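Local coordinates for protein EscN (Escherichia coli O127:H6, PDB 2OBL) that belongs to the P-loop NTPase clan, in the family related to the ATP synthase alpha and beta subunits, and is associated with bacterial type III secretion, at residues A[17-22]-A[141-146]; A[64-69]-A[257-262]; A[89-94]-A[163-168]. The protein carries 1 engineered substitution. All coordinates share one frame; numbering follows the deposited sequence.

Interaction 1. Residues A[17-22]-A[141-146]; sequences DGIGRP and RMKAAF
Two side-chain torsions decide how I19 and K143 meet. In I19 a chi1 of 55° wedges CG1 between the backbone N and the carbonyl carbon, which leaves CG2 beside the N; in K143 CG also lies beside its N (chi1 -76°), and the chain runs out extended. The two side chains therefore lie alongside each other and point the same way, with I19 CG2 3.5 Å from K143 CD. The setting is a type I beta turn, D17 to G20, laid against helix 138-156 of the nucleotide-binding domain, an example of a turn docking through both its glycine backbone and one side chain. G18 comes so near that its CA stands 4.0 Å from the CA of A144, and the methyl carbon CB of A144 rests 3.9 Å from G18 CA. The carbonyl O of G18 faces the helix and makes a CH...O contact with A144 CA at 3.5 Å, while the hydroxyl of T147, three residues further along the helix, hydrogen-bonds to the same oxygen. E140 on the same helix accepts a bond from G18 N, so both polar backbone atoms of this buried glycine are satisfied. D17 ties the turn to the residue that follows it: its OD1 takes the backbone N of R21 at 2.8 Å, met from above the carboxylate plane, and its OD2 forms a salt bridge with R21 NH1 at 3.0 Å.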
ATOM      1  N   ASP A  17       6.660  -7.817  18.370  1.00 19.38           N
ATOM      2  CA  ASP A  17       7.920  -7.130  18.031  1.00 18.89           C
ATOM      3  C   ASP A  17       8.544  -7.632  16.737  1.00 18.12           C
ATOM      4  O   ASP A  17       7.942  -8.439  16.032  1.00 18.48           O
ATOM      5  CB  ASP A  17       8.941  -7.118  19.188  1.00 19.30           C
ATOM      6  CG  ASP A  17       9.600  -8.472  19.446  1.00 20.15           C
ATOM      7  OD1 ASP A  17       9.471  -9.401  18.631  1.00 18.26           O
ATOM      8  OD2 ASP A  17      10.275  -8.602  20.501  1.00 20.53           O
ATOM      9  N   GLY A  18       9.741  -7.138  16.426  1.00 18.03           N
ATOM     10  CA  GLY A  18      10.395  -7.426  15.136  1.00 18.69           C
ATOM     11  C   GLY A  18      10.743  -8.888  14.904  1.00 18.92           C
ATOM     12  O   GLY A  18      10.900  -9.325  13.761  1.00 18.59           O
ATOM     13  N   ILE A  19      10.914  -9.644  15.983  1.00 19.73           N
ATOM     14  CA  ILE A  19      11.172 -11.073  15.841  1.00 21.17           C
ATOM     15  C   ILE A  19       9.995 -11.916  16.326  1.00 20.75           C
ATOM     16  O   ILE A  19      10.156 -13.099  16.657  1.00 20.70           O
ATOM     17  CB  ILE A  19      12.491 -11.507  16.525  1.00 22.01           C
ATOM     18  CG1 ILE A  19      12.505 -11.103  18.001  1.00 22.28           C
ATOM     19  CG2 ILE A  19      13.683 -10.903  15.799  1.00 22.70           C
ATOM     20  CD1 ILE A  19      13.686 -11.692  18.778  1.00 22.66           C
ATOM     21  N   GLY A  20       8.813 -11.302  16.363  1.00 19.19           N
ATOM     22  CA  GLY A  20       7.563 -12.029  16.559  1.00 19.31           C
ATOM     23  C   GLY A  20       7.057 -12.220  17.984  1.00 19.82           C
ATOM     24  O   GLY A  20       6.022 -12.854  18.202  1.00 20.16           O
ATOM     25  N   ARG A  21       7.755 -11.643  18.956  1.00 20.41           N
ATOM     26  CA  ARG A  21       7.382 -11.815  20.361  1.00 21.83           C
ATOM     27  C   ARG A  21       6.291 -10.822  20.758  1.00 21.87           C
ATOM     28  O   ARG A  21       6.429  -9.626  20.535  1.00 20.89           O
ATOM     29  CB  ARG A  21       8.616 -11.657  21.265  1.00 23.73           C
ATOM     30  CG  ARG A  21       9.738 -12.654  20.961  1.00 25.42           C
ATOM     31  CD  ARG A  21      11.134 -12.097  21.258  1.00 27.48           C
ATOM     32  NE  ARG A  21      11.472 -12.131  22.678  1.00 28.78           N
ATOM     33  CZ  ARG A  21      11.698 -11.052  23.423  1.00 29.47           C
ATOM     34  NH1 ARG A  21      11.645  -9.838  22.885  1.00 29.68           N
ATOM     35  NH2 ARG A  21      11.987 -11.190  24.708  1.00 29.72           N
ATOM     36  N   PRO A  22       5.180 -11.318  21.318  1.00 22.10           N
ATOM     37  CA  PRO A  22       4.156 -10.419  21.864  1.00 21.96           C
ATOM     38  C   PRO A  22       4.726  -9.353  22.814  1.00 22.30           C
ATOM     39  O   PRO A  22       5.540  -9.668  23.681  1.00 21.36           O
ATOM     40  CB  PRO A  22       3.222 -11.375  22.610  1.00 23.01           C
ATOM     41  CG  PRO A  22       3.345 -12.660  21.860  1.00 23.68           C
ATOM     42  CD  PRO A  22       4.799 -12.737  21.449  1.00 23.26           C
ATOM     43  N   ARG A 141      14.603  -4.046  13.445  1.00 12.27           N
ATOM     44  CA  ARG A 141      13.843  -3.323  12.412  1.00 12.74           C
ATOM     45  C   ARG A 141      13.918  -4.011  11.031  1.00 12.73           C
ATOM     46  O   ARG A 141      12.940  -4.020  10.253  1.00 13.14           O
ATOM     47  CB  ARG A 141      14.299  -1.868  12.329  1.00 12.94           C
ATOM     48  CG  ARG A 141      13.878  -1.022  13.549  1.00 12.45           C
ATOM     49  CD  ARG A 141      14.370   0.427  13.445  1.00 13.42           C
ATOM     50  NE  ARG A 141      15.728   0.582  13.971  1.00 12.94           N
ATOM     51  CZ  ARG A 141      16.795   0.919  13.248  1.00 13.84           C
ATOM     52  NH1 ARG A 141      16.694   1.175  11.944  1.00 10.37           N
ATOM     53  NH2 ARG A 141      17.984   1.026  13.842  1.00 14.04           N
ATOM     54  N   MET A 142      15.075  -4.577  10.717  1.00 12.85           N
ATOM     55  CA  MET A 142      15.199  -5.357   9.491  1.00 14.35           C
ATOM     56  C   MET A 142      14.364  -6.638   9.560  1.00 13.63           C
ATOM     57  O   MET A 142      13.649  -6.978   8.612  1.00 13.88           O
ATOM     58  CB  MET A 142      16.655  -5.714   9.235  1.00 16.26           C
ATOM     59  CG  MET A 142      16.842  -6.639   8.049  1.00 16.81           C
ATOM     60  SD  MET A 142      18.558  -7.101   7.889  1.00 17.32           S
ATOM     61  CE  MET A 142      18.528  -7.891   6.277  1.00 18.41           C
ATOM     62  N   LYS A 143      14.458  -7.357  10.679  1.00 13.80           N
ATOM     63  CA  LYS A 143      13.767  -8.650  10.788  1.00 14.03           C
ATOM     64  C   LYS A 143      12.250  -8.501  10.739  1.00 13.09           C
ATOM     65  O   LYS A 143      11.535  -9.420  10.311  1.00 12.46           O
ATOM     66  CB  LYS A 143      14.217  -9.414  12.051  1.00 14.30           C
ATOM     67  CG  LYS A 143      15.603 -10.058  11.916  1.00 15.80           C
ATOM     68  CD  LYS A 143      16.137 -10.549  13.267  1.00 16.96           C
ATOM     69  CE  LYS A 143      17.439 -11.342  13.094  1.00 19.11           C
ATOM     70  NZ  LYS A 143      17.722 -12.205  14.300  1.00 21.07           N
ATOM     71  N   ALA A 144      11.749  -7.335  11.146  1.00 11.59           N
ATOM     72  CA  ALA A 144      10.294  -7.107  11.165  1.00 12.75           C
ATOM     73  C   ALA A 144       9.652  -7.371   9.810  1.00 12.63           C
ATOM     74  O   ALA A 144       8.544  -7.875   9.743  1.00 12.96           O
ATOM     75  CB  ALA A 144       9.951  -5.692  11.642  1.00 12.50           C
ATOM     76  N   ALA A 145      10.349  -7.019   8.729  1.00 12.32           N
ATOM     77  CA  ALA A 145       9.823  -7.219   7.397  1.00 11.37           C
ATOM     78  C   ALA A 145       9.629  -8.719   7.104  1.00 12.37           C
ATOM     79  O   ALA A 145       8.647  -9.125   6.479  1.00 12.96           O
ATOM     80  CB  ALA A 145      10.761  -6.612   6.374  1.00 12.22           C
ATOM     81  N   PHE A 146      10.586  -9.524   7.538  1.00 11.63           N
ATOM     82  CA  PHE A 146      10.530 -10.972   7.314  1.00 12.73           C
ATOM     83  C   PHE A 146       9.513 -11.610   8.245  1.00 12.42           C
ATOM     84  O   PHE A 146       8.756 -12.479   7.840  1.00 12.51           O
ATOM     85  CB  PHE A 146      11.915 -11.588   7.502  1.00 14.49           C
ATOM     86  CG  PHE A 146      12.909 -11.149   6.469  1.00 16.29           C
ATOM     87  CD1 PHE A 146      13.116 -11.917   5.325  1.00 17.56           C
ATOM     88  CD2 PHE A 146      13.639  -9.974   6.634  1.00 16.87           C
ATOM     89  CE1 PHE A 146      14.028 -11.517   4.348  1.00 18.78           C
ATOM     90  CE2 PHE A 146      14.543  -9.557   5.663  1.00 16.98           C
ATOM     91  CZ  PHE A 146      14.740 -10.330   4.521  1.00 17.51           C
TER

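Interaction 2. Residues A[64-69]-A[257-262]; sequences GLLTCG and PAIDIG
L65, L66, I259 and I261 bring no ring, amide or carboxylate to this contact, so there are no flat faces or edges to stack; it illustrates how branched aliphatic chains join a helix end to a loop through their methyl groups alone. At the centre is CD1 of I261, which lies 4.0 Å from CD1 of L65 and 4.1 Å from CD1 of L66, bridging the two consecutive leucines. The I261 and L65 side chains cross at about a right angle, and the second branch of the isoleucine, CG2, also comes within 4.2 Å of L65 CD1. L66 also reaches back along the loop, its CD1 standing 4.3 Å from CG2 of I259. Both leucines face the loop at a helix end: L65 is the last helical residue and L66 leaves helical geometry (phi -143°), which is consistent with their pointing the same way. Backbone stays well back, the nearest CA atoms, those of L65 and I261, being 7.9 Å apart, and all four side chains are buried. Around this apolar join, helix 275-290 packs on L65 through A281 and C284 and on I261 through K285. I259 leans on A61 and I62 of helix 60-65, and the loop 257-262 is tied to the sheet by backbone bonding between D260 and V245 of strand 242-245.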
ATOM      1  N   GLY A  64     -11.758   2.420  -8.415  1.00 20.30           N
ATOM      2  CA  GLY A  64     -12.363   2.894  -9.658  1.00 21.03           C
ATOM      3  C   GLY A  64     -11.393   3.027 -10.821  1.00 19.63           C
ATOM      4  O   GLY A  64     -11.680   2.559 -11.927  1.00 19.63           O
ATOM      5  N   LEU A  65     -10.245   3.655 -10.575  1.00 19.39           N
ATOM      6  CA  LEU A  65      -9.350   4.071 -11.667  1.00 19.48           C
ATOM      7  C   LEU A  65      -8.035   3.322 -11.746  1.00 20.07           C
ATOM      8  O   LEU A  65      -7.323   3.439 -12.748  1.00 19.67           O
ATOM      9  CB  LEU A  65      -9.027   5.563 -11.545  1.00 20.09           C
ATOM     10  CG  LEU A  65     -10.214   6.517 -11.427  1.00 20.25           C
ATOM     11  CD1 LEU A  65      -9.695   7.938 -11.241  1.00 20.47           C
ATOM     12  CD2 LEU A  65     -11.093   6.413 -12.677  1.00 20.07           C
ATOM     13  N   LEU A  66      -7.676   2.604 -10.681  1.00 19.92           N
ATOM     14  CA  LEU A  66      -6.351   1.986 -10.593  1.00 21.12           C
ATOM     15  C   LEU A  66      -6.485   0.638  -9.902  1.00 20.90           C
ATOM     16  O   LEU A  66      -5.713   0.314  -8.998  1.00 20.78           O
ATOM     17  CB  LEU A  66      -5.420   2.877  -9.768  1.00 21.93           C
ATOM     18  CG  LEU A  66      -5.216   4.320 -10.231  1.00 21.55           C
ATOM     19  CD1 LEU A  66      -4.782   5.260  -9.069  1.00 22.69           C
ATOM     20  CD2 LEU A  66      -4.200   4.325 -11.357  1.00 21.54           C
ATOM     21  N   THR A  67      -7.480  -0.129 -10.325  1.00 20.93           N
ATOM     22  CA  THR A  67      -7.939  -1.288  -9.565  1.00 20.72           C
ATOM     23  C   THR A  67      -6.853  -2.305  -9.255  1.00 20.54           C
ATOM     24  O   THR A  67      -6.102  -2.732 -10.140  1.00 19.78           O
ATOM     25  CB  THR A  67      -9.089  -1.997 -10.287  1.00 21.12           C
ATOM     26  OG1 THR A  67      -9.970  -1.011 -10.849  1.00 20.17           O
ATOM     27  CG2 THR A  67      -9.835  -2.890  -9.322  1.00 20.97           C
ATOM     28  N   CYS A  68      -6.785  -2.679  -7.981  1.00 20.70           N
ATOM     29  CA  CYS A  68      -5.799  -3.641  -7.497  1.00 21.89           C
ATOM     30  C   CYS A  68      -6.300  -5.052  -7.744  1.00 20.13           C
ATOM     31  O   CYS A  68      -7.494  -5.263  -7.910  1.00 20.54           O
ATOM     32  CB  CYS A  68      -5.569  -3.481  -6.000  1.00 22.65           C
ATOM     33  SG  CYS A  68      -4.868  -1.919  -5.503  1.00 27.34           S
ATOM     34  N   GLY A  69      -5.380  -6.014  -7.729  1.00 18.01           N
ATOM     35  CA  GLY A  69      -5.729  -7.412  -7.916  1.00 15.88           C
ATOM     36  C   GLY A  69      -5.259  -8.298  -6.778  1.00 14.81           C
ATOM     37  O   GLY A  69      -4.284  -7.985  -6.100  1.00 13.92           O
ATOM     38  N   PRO A 257      -7.937  11.409  -0.592  1.00 14.26           N
ATOM     39  CA  PRO A 257      -6.509  11.023  -0.666  1.00 14.66           C
ATOM     40  C   PRO A 257      -5.756  11.800  -1.740  1.00 14.05           C
ATOM     41  O   PRO A 257      -6.314  12.044  -2.803  1.00 13.71           O
ATOM     42  CB  PRO A 257      -6.569   9.540  -1.062  1.00 14.89           C
ATOM     43  CG  PRO A 257      -7.916   9.075  -0.541  1.00 15.55           C
ATOM     44  CD  PRO A 257      -8.823  10.247  -0.798  1.00 14.50           C
ATOM     45  N   ALA A 258      -4.493  12.162  -1.481  1.00 13.50           N
ATOM     46  CA  ALA A 258      -3.749  13.064  -2.359  1.00 12.93           C
ATOM     47  C   ALA A 258      -3.091  12.311  -3.512  1.00 13.17           C
ATOM     48  O   ALA A 258      -1.917  12.530  -3.820  1.00 13.03           O
ATOM     49  CB  ALA A 258      -2.705  13.846  -1.568  1.00 13.71           C
ATOM     50  N   ILE A 259      -3.865  11.443  -4.149  1.00 12.97           N
ATOM     51  CA  ILE A 259      -3.344  10.566  -5.178  1.00 12.64           C
ATOM     52  C   ILE A 259      -3.277  11.281  -6.527  1.00 12.86           C
ATOM     53  O   ILE A 259      -4.291  11.750  -7.049  1.00 13.18           O
ATOM     54  CB  ILE A 259      -4.210   9.300  -5.337  1.00 12.94           C
ATOM     55  CG1 ILE A 259      -4.279   8.504  -4.024  1.00 13.54           C
ATOM     56  CG2 ILE A 259      -3.669   8.458  -6.469  1.00 12.69           C
ATOM     57  CD1 ILE A 259      -5.418   7.444  -4.006  1.00 13.62           C
ATOM     58  N   ASP A 260      -2.085  11.354  -7.097  1.00 12.94           N
ATOM     59  CA  ASP A 260      -1.954  11.883  -8.447  1.00 13.76           C
ATOM     60  C   ASP A 260      -2.241  10.750  -9.411  1.00 13.88           C
ATOM     61  O   ASP A 260      -1.438   9.832  -9.559  1.00 13.27           O
ATOM     62  CB  ASP A 260      -0.544  12.432  -8.668  1.00 13.16           C
ATOM     63  CG  ASP A 260      -0.394  13.138 -10.011  1.00 14.70           C
ATOM     64  OD1 ASP A 260      -0.674  12.512 -11.050  1.00 13.16           O
ATOM     65  OD2 ASP A 260       0.013  14.319 -10.018  1.00 15.14           O
ATOM     66  N   ILE A 261      -3.386  10.809 -10.073  1.00 14.08           N
ATOM     67  CA  ILE A 261      -3.802   9.683 -10.919  1.00 14.23           C
ATOM     68  C   ILE A 261      -2.830   9.441 -12.087  1.00 14.46           C
ATOM     69  O   ILE A 261      -2.541   8.293 -12.436  1.00 13.82           O
ATOM     70  CB  ILE A 261      -5.250   9.886 -11.422  1.00 15.12           C
ATOM     71  CG1 ILE A 261      -6.187  10.158 -10.234  1.00 14.64           C
ATOM     72  CG2 ILE A 261      -5.721   8.682 -12.274  1.00 15.45           C
ATOM     73  CD1 ILE A 261      -6.410   8.972  -9.294  1.00 14.55           C
ATOM     74  N   GLY A 262      -2.316  10.522 -12.670  1.00 14.24           N
ATOM     75  CA  GLY A 262      -1.472  10.417 -13.862  1.00 14.47           C
ATOM     76  C   GLY A 262      -0.108   9.808 -13.574  1.00 15.02           C
ATOM     77  O   GLY A 262       0.559   9.292 -14.483  1.00 15.53           O
TER

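Interaction 3. Residues A[89-94]-A[163-168]; sequences GMICNG and LLMMDS. With IMD (imidazole), chain D.
The carboxylate oxygen OD2 of D167 is gripped twice: imidazole, probably from the crystallisation liquor, donates N3-H to it over 2.6 Å in a nearly straight bond (167°), and K84 forms a salt bridge with the same atom. T220 bonds the other oxygen, OD1, so both ends of the carboxylate are held. Two residues back along the strand from this polar end, the contact with helix 84-94 is wholly apolar. M165 reaches out with CG anti to its backbone N (chi1 175°) and then bends at the thioether, so that CE settles 3.7 Å from CG2 of I91 while SD lies 3.7 Å from the SG of C92. The same I91 methyl meets CD2 of L163 at 4.0 Å, the two side chains crossing at about a right angle. Helix segment and strand run almost antiparallel, at 166°, with their axes 10.8 Å apart. The strand is flanked by strands 99-105 and 214-222, and its far face packs on helix 138-156. A helix following a probable Walker A loop, laid over a hydrophobic strand that ends in an aspartate near the loop's lysine, is consistent with the Walker A and Walker B pairing of P-loop NTPases.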
ATOM      1  N   GLY A  89      -4.852   3.880   6.831  1.00 10.98           N
ATOM      2  CA  GLY A  89      -5.983   3.558   7.702  1.00 11.82           C
ATOM      3  C   GLY A  89      -7.239   3.217   6.914  1.00 12.85           C
ATOM      4  O   GLY A  89      -7.936   2.248   7.220  1.00 12.44           O
ATOM      5  N   MET A  90      -7.543   4.024   5.904  1.00 13.43           N
ATOM      6  CA  MET A  90      -8.747   3.798   5.098  1.00 16.29           C
ATOM      7  C   MET A  90      -8.691   2.431   4.449  1.00 13.75           C
ATOM      8  O   MET A  90      -9.691   1.710   4.370  1.00 11.81           O
ATOM      9  CB  MET A  90      -8.851   4.854   4.008  1.00 17.68           C
ATOM     10  CG  MET A  90      -9.282   6.199   4.520  1.00 21.05           C
ATOM     11  SD  MET A  90      -9.331   7.384   3.166  1.00 23.38           S
ATOM     12  CE  MET A  90     -10.430   6.564   2.021  1.00 22.66           C
ATOM     13  N   ILE A  91      -7.502   2.078   3.978  1.00 12.92           N
ATOM     14  CA  ILE A  91      -7.308   0.797   3.313  1.00 13.07           C
ATOM     15  C   ILE A  91      -7.511  -0.371   4.283  1.00 12.93           C
ATOM     16  O   ILE A  91      -8.217  -1.327   3.966  1.00 13.75           O
ATOM     17  CB  ILE A  91      -5.915   0.702   2.614  1.00 12.42           C
ATOM     18  CG1 ILE A  91      -5.845   1.674   1.423  1.00 13.74           C
ATOM     19  CG2 ILE A  91      -5.705  -0.727   2.130  1.00 13.36           C
ATOM     20  CD1 ILE A  91      -4.422   1.884   0.858  1.00 13.51           C
ATOM     21  N   CYS A  92      -6.901  -0.297   5.469  1.00 13.39           N
ATOM     22  CA  CYS A  92      -7.062  -1.363   6.453  1.00 13.46           C
ATOM     23  C   CYS A  92      -8.531  -1.550   6.823  1.00 13.57           C
ATOM     24  O   CYS A  92      -8.999  -2.676   6.983  1.00 14.35           O
ATOM     25  CB  CYS A  92      -6.239  -1.091   7.717  1.00 13.22           C
ATOM     26  SG  CYS A  92      -4.449  -1.241   7.517  1.00 15.14           S
ATOM     27  N   ASN A  93      -9.264  -0.446   6.929  1.00 13.82           N
ATOM     28  CA  ASN A  93     -10.657  -0.510   7.364  1.00 14.69           C
ATOM     29  C   ASN A  93     -11.616  -0.880   6.240  1.00 16.48           C
ATOM     30  O   ASN A  93     -12.712  -1.389   6.489  1.00 16.96           O
ATOM     31  CB  ASN A  93     -11.064   0.819   7.985  1.00 14.54           C
ATOM     32  CG  ASN A  93     -10.336   1.099   9.283  1.00 14.27           C
ATOM     33  OD1 ASN A  93      -9.969   0.178  10.006  1.00 15.72           O
ATOM     34  ND2 ASN A  93     -10.132   2.372   9.590  1.00 13.30           N
ATOM     35  N   GLY A  94     -11.203  -0.617   5.003  1.00 16.41           N
ATOM     36  CA  GLY A  94     -12.060  -0.812   3.851  1.00 17.99           C
ATOM     37  C   GLY A  94     -11.743  -2.030   3.009  1.00 18.66           C
ATOM     38  O   GLY A  94     -12.596  -2.486   2.251  1.00 19.42           O
ATOM     39  N   LEU A 163      -3.900  -9.383   3.567  1.00 12.45           N
ATOM     40  CA  LEU A 163      -3.278  -8.124   3.145  1.00 13.26           C
ATOM     41  C   LEU A 163      -2.041  -7.895   3.996  1.00 13.28           C
ATOM     42  O   LEU A 163      -2.139  -7.742   5.215  1.00 13.73           O
ATOM     43  CB  LEU A 163      -4.244  -6.946   3.298  1.00 13.43           C
ATOM     44  CG  LEU A 163      -3.632  -5.556   3.086  1.00 14.52           C
ATOM     45  CD1 LEU A 163      -3.019  -5.439   1.699  1.00 14.32           C
ATOM     46  CD2 LEU A 163      -4.642  -4.421   3.335  1.00 15.00           C
ATOM     47  N   LEU A 164      -0.877  -7.903   3.354  1.00 13.01           N
ATOM     48  CA  LEU A 164       0.374  -7.556   4.027  1.00 12.82           C
ATOM     49  C   LEU A 164       0.645  -6.082   3.749  1.00 13.38           C
ATOM     50  O   LEU A 164       0.707  -5.662   2.593  1.00 12.60           O
ATOM     51  CB  LEU A 164       1.522  -8.395   3.471  1.00 13.69           C
ATOM     52  CG  LEU A 164       2.941  -8.028   3.933  1.00 13.46           C
ATOM     53  CD1 LEU A 164       3.090  -8.220   5.460  1.00 14.77           C
ATOM     54  CD2 LEU A 164       3.946  -8.896   3.177  1.00 13.75           C
ATOM     55  N   MET A 165       0.792  -5.289   4.803  1.00 13.82           N
ATOM     56  CA  MET A 165       0.996  -3.864   4.609  1.00 14.98           C
ATOM     57  C   MET A 165       2.244  -3.427   5.363  1.00 14.89           C
ATOM     58  O   MET A 165       2.292  -3.492   6.594  1.00 14.91           O
ATOM     59  CB  MET A 165      -0.238  -3.061   5.061  1.00 15.37           C
ATOM     60  CG  MET A 165      -0.026  -1.547   4.998  1.00 17.31           C
ATOM     61  SD  MET A 165      -1.442  -0.518   5.512  1.00 19.21           S
ATOM     62  CE  MET A 165      -2.608  -0.785   4.190  1.00 19.49           C
ATOM     63  N   MET A 166       3.255  -3.003   4.620  1.00 14.22           N
ATOM     64  CA  MET A 166       4.545  -2.703   5.209  1.00 16.07           C
ATOM     65  C   MET A 166       4.830  -1.214   5.098  1.00 15.16           C
ATOM     66  O   MET A 166       5.024  -0.694   4.004  1.00 13.45           O
ATOM     67  CB  MET A 166       5.646  -3.499   4.517  1.00 17.24           C
ATOM     68  CG  MET A 166       7.017  -3.166   5.097  1.00 18.89           C
ATOM     69  SD  MET A 166       8.371  -4.067   4.337  1.00 23.33           S
ATOM     70  CE  MET A 166       7.696  -5.706   4.335  1.00 21.56           C
ATOM     71  N   ASP A 167       4.843  -0.536   6.241  1.00 14.71           N
ATOM     72  CA  ASP A 167       5.099   0.897   6.299  1.00 14.39           C
ATOM     73  C   ASP A 167       6.348   1.049   7.175  1.00 12.84           C
ATOM     74  O   ASP A 167       6.223   1.105   8.400  1.00 10.93           O
ATOM     75  CB  ASP A 167       3.881   1.602   6.940  1.00 15.36           C
ATOM     76  CG  ASP A 167       3.952   3.134   6.874  1.00 16.15           C
ATOM     77  OD1 ASP A 167       4.552   3.701   5.937  1.00 15.75           O
ATOM     78  OD2 ASP A 167       3.391   3.792   7.778  1.00 17.77           O
ATOM     79  N   SER A 168       7.546   1.103   6.581  1.00 11.63           N
ATOM     80  CA  SER A 168       7.766   1.279   5.146  1.00 11.31           C
ATOM     81  C   SER A 168       8.912   0.410   4.658  1.00 11.77           C
ATOM     82  O   SER A 168       9.782   0.027   5.443  1.00 11.82           O
ATOM     83  CB  SER A 168       8.176   2.734   4.888  1.00 10.94           C
ATOM     84  OG  SER A 168       9.365   3.056   5.623  1.00 10.46           O
TER
HETATM   85  N1  IMD D1295       5.317   3.225  12.098  1.00 29.33           N
HETATM   86  C2  IMD D1295       5.266   2.929  10.780  1.00 28.24           C
HETATM   87  N3  IMD D1295       4.171   3.541  10.261  1.00 29.78           N
HETATM   88  C4  IMD D1295       3.533   4.218  11.250  1.00 29.18           C
HETATM   89  C5  IMD D1295       4.257   4.012  12.415  1.00 29.06           C

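How the interactions relate
The three contacts lie at increasing distance from the centre of the chain, in the order 3, 2, 1. Interaction 3 is core, helix against central strand; interaction 2 is also buried but joins a loop and a helix end; interaction 1, only partly buried, lies at the far side from interaction 2, with about 30 Å between their centres. Chemistry follows place: aliphatic and sulfur-containing side chains alone inside; at the periphery a glycine backbone, with an isoleucine beside a lysine chain. Interactions 1 and 3 share a seam, since helix 138-156 leads into strand 161-167 and A145 CB packs on M166 CE at 3.8 Å. Interaction 2 does not touch interaction 3, although their nearest atoms come within about 4 Å.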